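Local coordinates for protein putative glycosidase ph117-related (Bacteroides thetaiotaomicron, PDB 5A7V) that probably acts on beta-linked mannosides as a glycoside hydrolase family 130 enzyme, holding mannose sugars in a pocket of a five-bladed beta-propeller, at residues N78-L83 / P147-T152; L156-Y161 / I173-N178; C273-I278 / V347-M352; K87-Y92 / L109-S114. All coordinates share one frame; numbering follows the deposited sequence. Where two conformers were deposited one is given.

Contact 1 (N78-L83 / P147-T152). With MAN (alpha-D-mannopyranose), chain E.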
loop_
_atom_site.group_PDB
_atom_site.type_symbol
_atom_site.label_atom_id
_atom_site.label_comp_id
_atom_site.label_asym_id
_atom_site.label_seq_id
_atom_site.Cartn_x
_atom_site.Cartn_y
_atom_site.Cartn_z
ATOM N N ASN A 78 -7.265 -2.030 2.489
ATOM C CA ASN A 78 -5.976 -2.062 1.757
ATOM C C ASN A 78 -6.094 -1.875 0.241
ATOM O O ASN A 78 -6.072 -2.858 -0.499
ATOM C CB ASN A 78 -5.232 -3.320 2.137
ATOM C CG ASN A 78 -4.804 -3.312 3.605
ATOM O OD1 ASN A 78 -5.149 -2.407 4.366
ATOM N ND2 ASN A 78 -4.117 -4.356 3.993
ATOM N N PRO A 79 -6.229 -0.599 -0.147
ATOM C CA PRO A 79 -6.587 -0.272 -1.535
ATOM C C PRO A 79 -5.424 0.210 -2.381
ATOM O O PRO A 79 -4.484 0.844 -1.891
ATOM C CB PRO A 79 -7.557 0.899 -1.341
ATOM C CG PRO A 79 -6.974 1.628 -0.176
ATOM C CD PRO A 79 -6.430 0.573 0.719
ATOM N N ALA A 80 -5.498 -0.063 -3.695
ATOM C CA ALA A 80 -4.685 0.652 -4.692
ATOM C C ALA A 80 -5.487 1.850 -5.172
ATOM O O ALA A 80 -6.721 1.841 -5.117
ATOM C CB ALA A 80 -4.399 -0.252 -5.873
ATOM N N ALA A 81 -4.797 2.844 -5.727
ATOM C CA ALA A 81 -5.451 4.003 -6.287
ATOM C C ALA A 81 -4.655 4.491 -7.465
ATOM O O ALA A 81 -3.434 4.476 -7.451
ATOM C CB ALA A 81 -5.664 5.104 -5.271
ATOM N N THR A 82 -5.369 4.953 -8.485
ATOM C CA THR A 82 -4.728 5.504 -9.692
ATOM C C THR A 82 -5.642 6.520 -10.358
ATOM O O THR A 82 -6.768 6.738 -9.935
ATOM C CB THR A 82 -4.226 4.359 -10.612
ATOM O OG1 THR A 82 -3.271 4.830 -11.587
ATOM C CG2 THR A 82 -5.363 3.653 -11.305
ATOM N N LEU A 83 -5.148 7.068 -11.473
ATOM C CA LEU A 83 -5.876 7.982 -12.348
ATOM C C LEU A 83 -6.209 7.246 -13.636
ATOM O O LEU A 83 -5.318 6.636 -14.249
ATOM C CB LEU A 83 -4.998 9.188 -12.640
ATOM C CG LEU A 83 -5.523 10.243 -13.580
ATOM C CD1 LEU A 83 -6.702 10.959 -12.964
ATOM C CD2 LEU A 83 -4.424 11.203 -13.994
ATOM N N PRO A 147 -3.232 -4.590 -3.238
ATOM C CA PRO A 147 -2.682 -4.088 -4.513
ATOM C C PRO A 147 -2.048 -2.722 -4.379
ATOM O O PRO A 147 -2.495 -1.875 -3.607
ATOM C CB PRO A 147 -3.923 -4.015 -5.427
ATOM C CG PRO A 147 -5.032 -3.674 -4.441
ATOM C CD PRO A 147 -4.697 -4.500 -3.204
ATOM N N ARG A 148 -1.016 -2.479 -5.195
ATOM C CA ARG A 148 -0.522 -1.136 -5.442
ATOM C C ARG A 148 -0.470 -0.976 -6.971
ATOM O O ARG A 148 -0.080 -1.923 -7.657
ATOM C CB ARG A 148 0.879 -0.885 -4.913
ATOM C CG ARG A 148 0.927 -0.667 -3.416
ATOM C CD ARG A 148 1.373 -1.806 -2.710
ATOM N NE ARG A 148 1.752 -1.598 -1.296
ATOM C CZ ARG A 148 1.478 -2.516 -0.406
ATOM N NH1 ARG A 148 0.815 -3.579 -0.703
ATOM N NH2 ARG A 148 1.815 -2.304 0.858
ATOM N N ILE A 149 -0.879 0.204 -7.457
ATOM C CA ILE A 149 -0.935 0.413 -8.935
ATOM C C ILE A 149 -0.161 1.677 -9.293
ATOM O O ILE A 149 -0.296 2.729 -8.663
ATOM C CB ILE A 149 -2.373 0.516 -9.454
ATOM C CG1 ILE A 149 -3.071 -0.846 -9.285
ATOM C CG2 ILE A 149 -2.409 0.955 -10.919
ATOM C CD1 ILE A 149 -4.573 -0.885 -9.500
ATOM N N ALA A 150 0.671 1.532 -10.342
ATOM C CA ALA A 150 1.358 2.648 -10.992
ATOM C C ALA A 150 1.171 2.479 -12.498
ATOM O O ALA A 150 0.727 1.413 -12.924
ATOM C CB ALA A 150 2.823 2.681 -10.610
ATOM N N VAL A 151 1.464 3.526 -13.273
ATOM C CA VAL A 151 1.223 3.452 -14.730
ATOM C C VAL A 151 2.438 3.964 -15.484
ATOM O O VAL A 151 3.055 4.952 -15.096
ATOM C CB VAL A 151 -0.057 4.218 -15.099
ATOM C CG1 VAL A 151 0.030 5.732 -14.912
ATOM C CG2 VAL A 151 -0.552 3.890 -16.514
ATOM N N THR A 152 2.749 3.301 -16.594
ATOM C CA THR A 152 3.826 3.819 -17.435
ATOM C C THR A 152 3.362 5.057 -18.195
ATOM O O THR A 152 2.151 5.257 -18.413
ATOM C CB THR A 152 4.340 2.774 -18.411
ATOM O OG1 THR A 152 3.353 2.514 -19.421
ATOM C CG2 THR A 152 4.803 1.494 -17.752
HETATM C C1 MAN E . 0.439 -7.066 7.017
HETATM C C2 MAN E . 0.012 -6.154 5.847
HETATM C C3 MAN E . -1.499 -6.077 5.552
HETATM C C4 MAN E . -2.317 -5.966 6.852
HETATM C C5 MAN E . -1.438 -5.987 8.116
HETATM C C6 MAN E . -2.272 -6.043 9.416
HETATM O O1 MAN E . 1.785 -6.655 7.617
HETATM O O2 MAN E . 0.698 -6.665 4.695
HETATM O O3 MAN E . -1.979 -7.213 4.859
HETATM O O4 MAN E . -3.080 -4.783 6.735
HETATM O O5 MAN E . -0.593 -7.177 8.022
HETATM O O6 MAN E . -3.023 -7.265 9.448
HETATM O O HOH W 1 -1.619 2.050 -5.274
HETATM O O HOH W 2 -1.020 5.119 -9.989
#
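Ala-80 and Ile-149 meet where the innermost strands of two propeller blades run side by side, nearly parallel. The two backbones come close but exchange no direct backbone bonds; side chains and two waters join them. Ile-149 forks between two partners. Its CG1 branch stands beside the backbone N (chi1 -67°) and runs out to CD1, which lies 3.7 Å from Ala-80 CB. Its CG2 branch turns the other way and sits 3.9 Å from Thr-82 CB, with the two side chains crossing at about a right angle. The methyl of Ala-80 also packs on Pro-147, 3.8 Å from CG, and lies 3.4 Å from Pro-147 O. Thr-82 points OG1 away from its own N (chi1 -163°), and there it meets a water at 2.8 Å. The same water donates to Ile-149 O. A second water accepts from Ile-149 N at 3.0 Å and, weakly, from Ala-81 N. At the sugar end, Asn-78 ND2 gives a nearly straight bond (171°) to O4 of the mannose, 3.0 Å away, and also bonds Asp-146 OD1. The blades are thus joined by apolar side chains, and water bridges polar atoms across the seam.

Contact 2 (L156-Y161 / I173-N178). With SO4 (sulfate ion), chain H.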
loop_
_atom_site.group_PDB
_atom_site.type_symbol
_atom_site.label_atom_id
_atom_site.label_comp_id
_atom_site.label_asym_id
_atom_site.label_seq_id
_atom_site.Cartn_x
_atom_site.Cartn_y
_atom_site.Cartn_z
ATOM N N LEU A 156 0.446 1.650 -19.629
ATOM C CA LEU A 156 0.318 0.305 -19.052
ATOM C C LEU A 156 0.261 0.404 -17.514
ATOM O O LEU A 156 1.205 0.894 -16.908
ATOM C CB LEU A 156 1.459 -0.592 -19.479
ATOM C CG LEU A 156 1.375 -2.038 -19.030
ATOM C CD1 LEU A 156 0.212 -2.735 -19.704
ATOM C CD2 LEU A 156 2.686 -2.790 -19.231
ATOM N N TYR A 157 -0.870 -0.007 -16.940
ATOM C CA TYR A 157 -0.974 -0.125 -15.479
ATOM C C TYR A 157 -0.275 -1.387 -15.035
ATOM O O TYR A 157 -0.500 -2.498 -15.562
ATOM C CB TYR A 157 -2.446 -0.126 -15.061
ATOM C CG TYR A 157 -3.154 1.159 -15.368
ATOM C CD1 TYR A 157 -3.099 2.253 -14.502
ATOM C CD2 TYR A 157 -3.929 1.311 -16.531
ATOM C CE1 TYR A 157 -3.763 3.440 -14.753
ATOM C CE2 TYR A 157 -4.559 2.526 -16.799
ATOM C CZ TYR A 157 -4.475 3.587 -15.919
ATOM O OH TYR A 157 -5.127 4.779 -16.237
ATOM N N VAL A 158 0.530 -1.217 -13.964
ATOM C CA VAL A 158 1.298 -2.273 -13.372
ATOM C C VAL A 158 0.856 -2.384 -11.892
ATOM O O VAL A 158 1.000 -1.417 -11.126
ATOM C CB VAL A 158 2.814 -2.035 -13.455
ATOM C CG1 VAL A 158 3.604 -3.201 -12.878
ATOM C CG2 VAL A 158 3.215 -1.816 -14.909
ATOM N N MET A 159 0.313 -3.564 -11.556
ATOM C CA MET A 159 -0.188 -3.878 -10.188
ATOM C C MET A 159 0.781 -4.824 -9.521
ATOM O O MET A 159 1.095 -5.904 -10.062
ATOM C CB MET A 159 -1.523 -4.617 -10.237
ATOM C CG MET A 159 -2.092 -4.990 -8.865
ATOM S SD MET A 159 -3.349 -6.261 -8.857
ATOM C CE MET A 159 -4.653 -5.396 -9.728
ATOM N N THR A 160 1.227 -4.449 -8.314
ATOM C CA THR A 160 1.895 -5.394 -7.434
ATOM C C THR A 160 0.831 -5.847 -6.375
ATOM O O THR A 160 -0.033 -5.063 -5.978
ATOM C CB THR A 160 3.076 -4.763 -6.718
ATOM O OG1 THR A 160 2.615 -3.719 -5.861
ATOM C CG2 THR A 160 4.119 -4.185 -7.704
ATOM N N TYR A 161 0.855 -7.105 -6.033
ATOM C CA TYR A 161 -0.129 -7.642 -5.049
ATOM C C TYR A 161 0.416 -8.914 -4.433
ATOM O O TYR A 161 1.462 -9.421 -4.849
ATOM C CB TYR A 161 -1.475 -7.878 -5.753
ATOM C CG TYR A 161 -1.510 -9.062 -6.707
ATOM C CD1 TYR A 161 -0.985 -8.947 -8.023
ATOM C CD2 TYR A 161 -2.083 -10.220 -6.340
ATOM C CE1 TYR A 161 -0.985 -10.001 -8.881
ATOM C CE2 TYR A 161 -2.114 -11.329 -7.179
ATOM C CZ TYR A 161 -1.570 -11.215 -8.508
ATOM O OH TYR A 161 -1.675 -12.288 -9.393
ATOM N N ILE A 173 2.878 -9.762 -9.897
ATOM C CA ILE A 173 2.646 -8.641 -10.825
ATOM C C ILE A 173 1.488 -8.989 -11.766
ATOM O O ILE A 173 1.416 -10.135 -12.282
ATOM C CB ILE A 173 3.902 -8.299 -11.672
ATOM C CG1 ILE A 173 5.177 -8.160 -10.844
ATOM C CG2 ILE A 173 3.637 -7.077 -12.523
ATOM C CD1 ILE A 173 5.173 -6.981 -9.858
ATOM N N ALA A 174 0.635 -8.019 -11.986
ATOM C CA ALA A 174 -0.385 -8.115 -13.067
ATOM C C ALA A 174 -0.387 -6.796 -13.812
ATOM O O ALA A 174 -0.038 -5.751 -13.281
ATOM C CB ALA A 174 -1.771 -8.398 -12.480
ATOM N N THR A 175 -0.759 -6.873 -15.112
ATOM C CA THR A 175 -0.790 -5.679 -15.935
ATOM C C THR A 175 -2.099 -5.539 -16.696
ATOM O O THR A 175 -2.807 -6.540 -16.938
ATOM C CB THR A 175 0.382 -5.624 -16.951
ATOM O OG1 THR A 175 0.280 -6.699 -17.872
ATOM C CG2 THR A 175 1.744 -5.702 -16.237
ATOM N N SER A 176 -2.417 -4.308 -17.044
ATOM C CA SER A 176 -3.689 -3.988 -17.745
ATOM C C SER A 176 -3.583 -2.632 -18.412
ATOM O O SER A 176 -2.856 -1.763 -17.924
ATOM C CB SER A 176 -4.859 -3.972 -16.734
ATOM O OG SER A 176 -6.087 -3.572 -17.335
ATOM N N ARG A 177 -4.339 -2.430 -19.495
ATOM C CA ARG A 177 -4.477 -1.086 -20.061
ATOM C C ARG A 177 -5.740 -0.353 -19.571
ATOM O O ARG A 177 -5.828 0.870 -19.668
ATOM C CB ARG A 177 -4.447 -1.128 -21.605
ATOM C CG ARG A 177 -3.103 -1.649 -22.102
ATOM C CD ARG A 177 -2.861 -1.307 -23.534
ATOM N NE ARG A 177 -2.694 0.124 -23.690
ATOM C CZ ARG A 177 -1.572 0.803 -23.473
ATOM N NH1 ARG A 177 -0.428 0.207 -23.100
ATOM N NH2 ARG A 177 -1.620 2.101 -23.630
ATOM N N ASN A 178 -6.716 -1.080 -19.049
ATOM C CA ASN A 178 -7.988 -0.488 -18.701
ATOM C C ASN A 178 -8.476 -0.753 -17.261
ATOM O O ASN A 178 -9.599 -0.379 -16.940
ATOM C CB ASN A 178 -9.045 -0.922 -19.729
ATOM C CG ASN A 178 -9.392 -2.392 -19.626
ATOM O OD1 ASN A 178 -8.891 -3.129 -18.746
ATOM N ND2 ASN A 178 -10.239 -2.854 -20.557
HETATM S S SO4 H . -5.471 2.381 -24.224
HETATM O O1 SO4 H . -6.085 3.226 -25.284
HETATM O O2 SO4 H . -5.012 1.122 -24.862
HETATM O O3 SO4 H . -6.453 2.013 -23.170
HETATM O O4 SO4 H . -4.330 3.103 -23.605
HETATM O O HOH W 3 0.466 -12.480 -11.128
#
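Met-159 N donates to Ala-174 O at 2.8 Å, and Ala-174 N returns a bond to Met-159 O. This is a hydrogen-bonded pair of the antiparallel hairpin formed by strands 157-164 and 169-176, the middle of one propeller blade. Tyr-157 and Ser-176 form the next such pair, though the bond from Tyr-157 N to Ser-176 O is more bent (140°). Beyond the strand end, in the conformer given, Ser-176 OG accepts from Asn-178 N at 3.1 Å, an ST turn; the same oxygen is also hydrogen-bonded to Leu-179 N and Asp-181 O. Arg-177 bends at chi3 (67°), which brings its guanidinium edge to a sulfate, probably from the crystallisation liquor. Arg-177 NE bonds sulfate O2 at 2.8 Å and NH2 bonds O4. At the other end of the hairpin one water donates to both Tyr-161 OH and Ile-173 O. That hydroxyl also bonds Glu-139. The Tyr-157 ring turns its edge to Ser-176 O and Arg-177 O, and its OH bonds Leu-83 O and His-84 ND1. On the opposite face of the hairpin, the Val-158 and Ile-173 side chains cross at a slant, CG1 of Val-158 3.9 Å from CG2 of Ile-173. Thr-160 lies alongside Ile-173, pointing the same way. The Ile-173 chain turns back at chi2 (-65°), and its CD1 rests 3.7 Å from Thr-160 CG2.

Contact 3 (C273-I278 / V347-M352). With MAN (alpha-D-mannopyranose), chain E.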
loop_
_atom_site.group_PDB
_atom_site.type_symbol
_atom_site.label_atom_id
_atom_site.label_comp_id
_atom_site.label_asym_id
_atom_site.label_seq_id
_atom_site.Cartn_x
_atom_site.Cartn_y
_atom_site.Cartn_z
ATOM N N CYS A 273 6.554 -1.423 3.017
ATOM C CA CYS A 273 6.346 -0.459 1.906
ATOM C C CYS A 273 4.885 -0.112 1.731
ATOM O O CYS A 273 4.031 -0.969 1.846
ATOM C CB CYS A 273 6.988 -1.004 0.625
ATOM S SG CYS A 273 8.796 -1.134 0.734
ATOM N N GLY A 274 4.598 1.159 1.423
ATOM C CA GLY A 274 3.238 1.634 1.238
ATOM C C GLY A 274 2.880 1.866 -0.256
ATOM O O GLY A 274 3.043 0.923 -1.061
ATOM N N PRO A 275 2.452 3.063 -0.610
ATOM C CA PRO A 275 2.130 3.324 -2.020
ATOM C C PRO A 275 3.404 3.371 -2.881
ATOM O O PRO A 275 4.516 3.272 -2.381
ATOM C CB PRO A 275 1.473 4.697 -1.980
ATOM C CG PRO A 275 2.009 5.348 -0.752
ATOM C CD PRO A 275 2.284 4.274 0.235
ATOM N N PRO A 276 3.261 3.550 -4.214
ATOM C CA PRO A 276 4.442 3.758 -5.092
ATOM C C PRO A 276 5.364 4.892 -4.576
ATOM O O PRO A 276 4.877 5.892 -4.009
ATOM C CB PRO A 276 3.779 4.081 -6.430
ATOM C CG PRO A 276 2.484 3.323 -6.388
ATOM C CD PRO A 276 2.007 3.465 -4.968
ATOM N N ALA A 277 6.671 4.688 -4.720
ATOM C CA ALA A 277 7.645 5.686 -4.305
ATOM C C ALA A 277 7.659 6.868 -5.272
ATOM O O ALA A 277 7.297 6.703 -6.449
ATOM C CB ALA A 277 8.982 5.079 -4.181
ATOM N N ILE A 278 8.070 8.059 -4.828
ATOM C CA ILE A 278 7.977 9.287 -5.595
ATOM C C ILE A 278 9.309 10.005 -5.671
ATOM O O ILE A 278 9.898 10.372 -4.655
ATOM C CB ILE A 278 6.910 10.251 -5.040
ATOM C CG1 ILE A 278 5.564 9.554 -4.896
ATOM C CG2 ILE A 278 6.795 11.493 -5.918
ATOM C CD1 ILE A 278 4.555 10.323 -4.048
ATOM N N VAL A 347 -3.611 2.514 10.024
ATOM C CA VAL A 347 -3.868 3.336 8.837
ATOM C C VAL A 347 -2.865 2.842 7.795
ATOM O O VAL A 347 -1.720 3.318 7.723
ATOM C CB VAL A 347 -3.806 4.854 9.087
ATOM C CG1 VAL A 347 -5.026 5.293 9.886
ATOM C CG2 VAL A 347 -2.527 5.298 9.799
ATOM N N PHE A 348 -3.260 1.820 7.036
ATOM C CA PHE A 348 -2.316 1.093 6.177
ATOM C C PHE A 348 -2.281 1.770 4.797
ATOM O O PHE A 348 -3.178 1.581 3.982
ATOM C CB PHE A 348 -2.708 -0.373 6.069
ATOM C CG PHE A 348 -1.635 -1.241 5.498
ATOM C CD1 PHE A 348 -0.568 -1.695 6.282
ATOM C CD2 PHE A 348 -1.636 -1.551 4.118
ATOM C CE1 PHE A 348 0.448 -2.441 5.743
ATOM C CE2 PHE A 348 -0.626 -2.317 3.600
ATOM C CZ PHE A 348 0.407 -2.768 4.374
ATOM N N ILE A 349 -1.281 2.633 4.604
ATOM C CA ILE A 349 -1.233 3.475 3.430
ATOM C C ILE A 349 -0.767 2.706 2.217
ATOM O O ILE A 349 0.186 1.937 2.277
ATOM C CB ILE A 349 -0.425 4.752 3.702
ATOM C CG1 ILE A 349 1.043 4.485 4.041
ATOM C CG2 ILE A 349 -1.100 5.619 4.758
ATOM C CD1 ILE A 349 1.963 5.665 3.801
ATOM N N GLU A 350 -1.474 2.943 1.097
ATOM C CA GLU A 350 -1.299 2.038 -0.025
ATOM C C GLU A 350 -1.599 2.653 -1.392
ATOM O O GLU A 350 -1.064 2.114 -2.394
ATOM C CB GLU A 350 -2.149 0.809 0.208
ATOM C CG GLU A 350 -1.874 -0.367 -0.698
ATOM C CD GLU A 350 -2.561 -1.631 -0.234
ATOM O OE1 GLU A 350 -2.677 -1.881 0.986
ATOM O OE2 GLU A 350 -2.979 -2.491 -1.070
ATOM N N GLY A 351 -2.412 3.693 -1.474
ATOM C CA GLY A 351 -2.696 4.343 -2.749
ATOM C C GLY A 351 -2.512 5.845 -2.661
ATOM O O GLY A 351 -2.807 6.439 -1.603
ATOM N N MET A 352 -2.045 6.470 -3.747
ATOM C CA MET A 352 -1.942 7.910 -3.789
ATOM C C MET A 352 -2.253 8.364 -5.207
ATOM O O MET A 352 -1.752 7.739 -6.170
ATOM C CB MET A 352 -0.542 8.423 -3.454
ATOM C CG MET A 352 -0.146 8.300 -2.047
ATOM S SD MET A 352 1.571 8.823 -1.759
ATOM C CE MET A 352 1.568 10.615 -1.834
HETATM C C1 MAN E . 0.439 -7.066 7.017
HETATM C C2 MAN E . 0.012 -6.154 5.847
HETATM C C3 MAN E . -1.499 -6.077 5.552
HETATM C C4 MAN E . -2.317 -5.966 6.852
HETATM C C5 MAN E . -1.438 -5.987 8.116
HETATM C C6 MAN E . -2.272 -6.043 9.416
HETATM O O1 MAN E . 1.785 -6.655 7.617
HETATM O O2 MAN E . 0.698 -6.665 4.695
HETATM O O3 MAN E . -1.979 -7.213 4.859
HETATM O O4 MAN E . -3.080 -4.783 6.735
HETATM O O5 MAN E . -0.593 -7.177 8.022
HETATM O O6 MAN E . -3.023 -7.265 9.448
#
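Gly-274 O is gripped by two groups, Arg-148 NE and Ser-206 OG, while Gly-274 CA lies 3.2 Å from Ile-349 O. Here the inner strands of two neighbouring blades of the beta-propeller meet near the centre of the chain. Between these segments the contact is made by van der Waals packing and one CA-H...O contact, from Pro-275 CA to Glu-350 O at 3.4 Å. Glu-350 and Gly-351 both face Tyr-362, a classic beta bulge in strand 347-355. Pro-275 is the hub of the packing. Ile-349 CG1 stands between backbone N and carbonyl carbon (chi1 63°), and from there Ile-349 CD1 reaches the proline ring, 3.8 Å from Pro-275 CD. The CG corner of the Pro-275 ring meets Met-352 SD at 3.6 Å. Met-352 bends at chi3 (75°), and its methyl swings to Ile-278, which is covered further by Phe-39 and Trp-359. At the other end of the 347-352 segment the Phe-348 ring lays one face against the mannose. O4 of the sugar sits above the plane, toward the rim of the ring. Glu-350 OE1 lies in the plane of the same ring, at its edge. The nearest ring atom to the sugar is Phe-348 CZ, 3.7 Å from mannose C2.

Contact 4 (K87-Y92 / L109-S114)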
loop_
_atom_site.group_PDB
_atom_site.type_symbol
_atom_site.label_atom_id
_atom_site.label_comp_id
_atom_site.label_asym_id
_atom_site.label_seq_id
_atom_site.Cartn_x
_atom_site.Cartn_y
_atom_site.Cartn_z
ATOM N N LYS A 87 -10.583 10.424 -13.842
ATOM C CA LYS A 87 -11.160 10.116 -12.537
ATOM C C LYS A 87 -10.172 9.375 -11.665
ATOM O O LYS A 87 -9.249 8.707 -12.153
ATOM C CB LYS A 87 -12.418 9.270 -12.721
ATOM C CG LYS A 87 -13.517 9.990 -13.534
ATOM C CD LYS A 87 -14.880 9.386 -13.339
ATOM C CE LYS A 87 -15.953 10.042 -14.206
ATOM N NZ LYS A 87 -17.221 9.293 -13.979
ATOM N N ILE A 88 -10.418 9.439 -10.349
ATOM C CA ILE A 88 -9.728 8.563 -9.405
ATOM C C ILE A 88 -10.399 7.198 -9.450
ATOM O O ILE A 88 -11.630 7.111 -9.394
ATOM C CB ILE A 88 -9.771 9.164 -7.976
ATOM C CG1 ILE A 88 -8.810 10.358 -7.862
ATOM C CG2 ILE A 88 -9.433 8.100 -6.918
ATOM C CD1 ILE A 88 -9.006 11.242 -6.647
ATOM N N VAL A 89 -9.585 6.153 -9.560
ATOM C CA VAL A 89 -10.025 4.775 -9.527
ATOM C C VAL A 89 -9.348 4.088 -8.349
ATOM O O VAL A 89 -8.118 4.154 -8.205
ATOM C CB VAL A 89 -9.758 4.033 -10.838
ATOM C CG1 VAL A 89 -10.222 2.582 -10.775
ATOM C CG2 VAL A 89 -10.487 4.753 -11.958
ATOM N N VAL A 90 -10.153 3.414 -7.533
ATOM C CA VAL A 90 -9.659 2.631 -6.428
ATOM C C VAL A 90 -9.973 1.155 -6.678
ATOM O O VAL A 90 -11.117 0.797 -7.050
ATOM C CB VAL A 90 -10.290 3.115 -5.096
ATOM C CG1 VAL A 90 -10.113 2.109 -3.954
ATOM C CG2 VAL A 90 -9.725 4.457 -4.720
ATOM N N LEU A 91 -8.976 0.299 -6.453
ATOM C CA LEU A 91 -9.159 -1.159 -6.382
ATOM C C LEU A 91 -8.964 -1.561 -4.920
ATOM O O LEU A 91 -7.867 -1.442 -4.393
ATOM C CB LEU A 91 -8.233 -1.934 -7.314
ATOM C CG LEU A 91 -8.725 -2.126 -8.770
ATOM C CD1 LEU A 91 -8.785 -0.799 -9.515
ATOM C CD2 LEU A 91 -7.945 -3.185 -9.500
ATOM N N TYR A 92 -10.055 -1.974 -4.298
ATOM C CA TYR A 92 -10.058 -2.243 -2.849
ATOM C C TYR A 92 -9.995 -3.737 -2.565
ATOM O O TYR A 92 -10.644 -4.556 -3.236
ATOM C CB TYR A 92 -11.240 -1.593 -2.121
ATOM C CG TYR A 92 -12.641 -1.898 -2.669
ATOM C CD1 TYR A 92 -13.219 -1.121 -3.704
ATOM C CD2 TYR A 92 -13.408 -2.950 -2.173
ATOM C CE1 TYR A 92 -14.493 -1.372 -4.151
ATOM C CE2 TYR A 92 -14.696 -3.180 -2.615
ATOM C CZ TYR A 92 -15.246 -2.379 -3.585
ATOM O OH TYR A 92 -16.531 -2.610 -4.052
ATOM N N LEU A 109 -10.476 -8.139 -5.558
ATOM C CA LEU A 109 -10.405 -6.697 -5.667
ATOM C C LEU A 109 -11.660 -6.083 -6.263
ATOM O O LEU A 109 -12.069 -6.429 -7.388
ATOM C CB LEU A 109 -9.185 -6.276 -6.485
ATOM C CG LEU A 109 -7.855 -6.855 -6.009
ATOM C CD1 LEU A 109 -6.715 -6.224 -6.842
ATOM C CD2 LEU A 109 -7.600 -6.722 -4.508
ATOM N N GLY A 110 -12.256 -5.152 -5.537
ATOM C CA GLY A 110 -13.355 -4.336 -6.016
ATOM C C GLY A 110 -12.842 -3.152 -6.829
ATOM O O GLY A 110 -11.664 -2.812 -6.742
ATOM N N TYR A 111 -13.750 -2.528 -7.576
ATOM C CA TYR A 111 -13.432 -1.409 -8.477
ATOM C C TYR A 111 -14.395 -0.256 -8.195
ATOM O O TYR A 111 -15.628 -0.456 -8.172
ATOM C CB TYR A 111 -13.575 -1.917 -9.918
ATOM C CG TYR A 111 -13.319 -0.909 -10.994
ATOM C CD1 TYR A 111 -14.263 0.042 -11.375
ATOM C CD2 TYR A 111 -12.106 -0.924 -11.678
ATOM C CE1 TYR A 111 -13.966 0.937 -12.410
ATOM C CE2 TYR A 111 -11.834 -0.043 -12.698
ATOM C CZ TYR A 111 -12.745 0.897 -13.043
ATOM O OH TYR A 111 -12.448 1.782 -14.049
ATOM N N ALA A 112 -13.870 0.932 -8.000
ATOM C CA ALA A 112 -14.704 2.099 -7.717
ATOM C C ALA A 112 -14.086 3.345 -8.371
ATOM O O ALA A 112 -12.872 3.491 -8.395
ATOM C CB ALA A 112 -14.797 2.270 -6.198
ATOM N N THR A 113 -14.944 4.251 -8.828
ATOM C CA THR A 113 -14.498 5.458 -9.492
ATOM C C THR A 113 -15.084 6.692 -8.829
ATOM O O THR A 113 -16.215 6.668 -8.306
ATOM C CB THR A 113 -14.864 5.462 -10.997
ATOM O OG1 THR A 113 -16.269 5.629 -11.164
ATOM C CG2 THR A 113 -14.478 4.173 -11.628
ATOM N N SER A 114 -14.339 7.786 -8.881
ATOM C CA SER A 114 -14.782 9.044 -8.237
ATOM C C SER A 114 -14.220 10.274 -8.973
ATOM O O SER A 114 -13.068 10.229 -9.444
ATOM C CB SER A 114 -14.306 9.072 -6.790
ATOM O OG SER A 114 -14.677 10.257 -6.173
#
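Leu-109 opens the pairing with its CA against Tyr-92 O, a CA-H...O contact of 3.2 Å, and its CD1 touches Leu-91 CD2. Gly-110 comes next and exchanges backbone bonds with Tyr-92. The one from Tyr-92 N reaches Gly-110 O from above the carbonyl plane, 41° out of it. The Tyr-92 ring lies flat over this glycine. Tyr-92 CG sits in the crowded position between backbone N and carbonyl carbon (chi1 53°), which folds the ring across the neighbouring strand. Gly-110 CA is 3.6 Å from the ring centroid, a CH-pi contact nearly along the normal. The ring rests directly on the glycine backbone. Tyr-92 OH bonds Glu-72 and Arg-122. Tyr-111 points to the other face of the hairpin. Val-89 CG1 stands over the Tyr-111 ring, 4.0 Å from the centroid, and Leu-91 CD1 touches CD2. Lys-180 makes a cation-pi contact with the same ring. Ala-112 pairs with Val-90, and Val-90 N donates to Ala-112 O at 2.9 Å. The Ala-112 methyl meets the edge of the Tyr-92 ring at CE1. In the conformer given, Thr-113 lies alongside Val-89. Ser-114 completes the ladder with two bonds to Ile-88; Ser-114 OG is hydrogen-bonded to His-119 O and Asp-116 N. This is a twisted antiparallel hairpin of strands 87-95 and 107-114, the middle of a four-stranded propeller blade.

Contacts 2 and 4 each hold a hairpin within one blade. Contacts 1 and 3 instead join inner strands of different blades. The chemistry follows this split: backbone ladders inside the blades, side-chain packing between them, with bridging water in contact 1. Contact 1 touches all the other three. Its strand 75-84 pairs with the hairpin of contact 4, and its strand 143-151 pairs with that of contact 2. Arg-148 ties it to contact 3. Contacts 1 and 3 lie nearest the chain centre, are fully buried and both touch the mannose. Contacts 2 and 4 lie farther out and reach solvent in part, as at Arg-177. In the conformer given, Met-159 CE packs on Leu-91 and Leu-109.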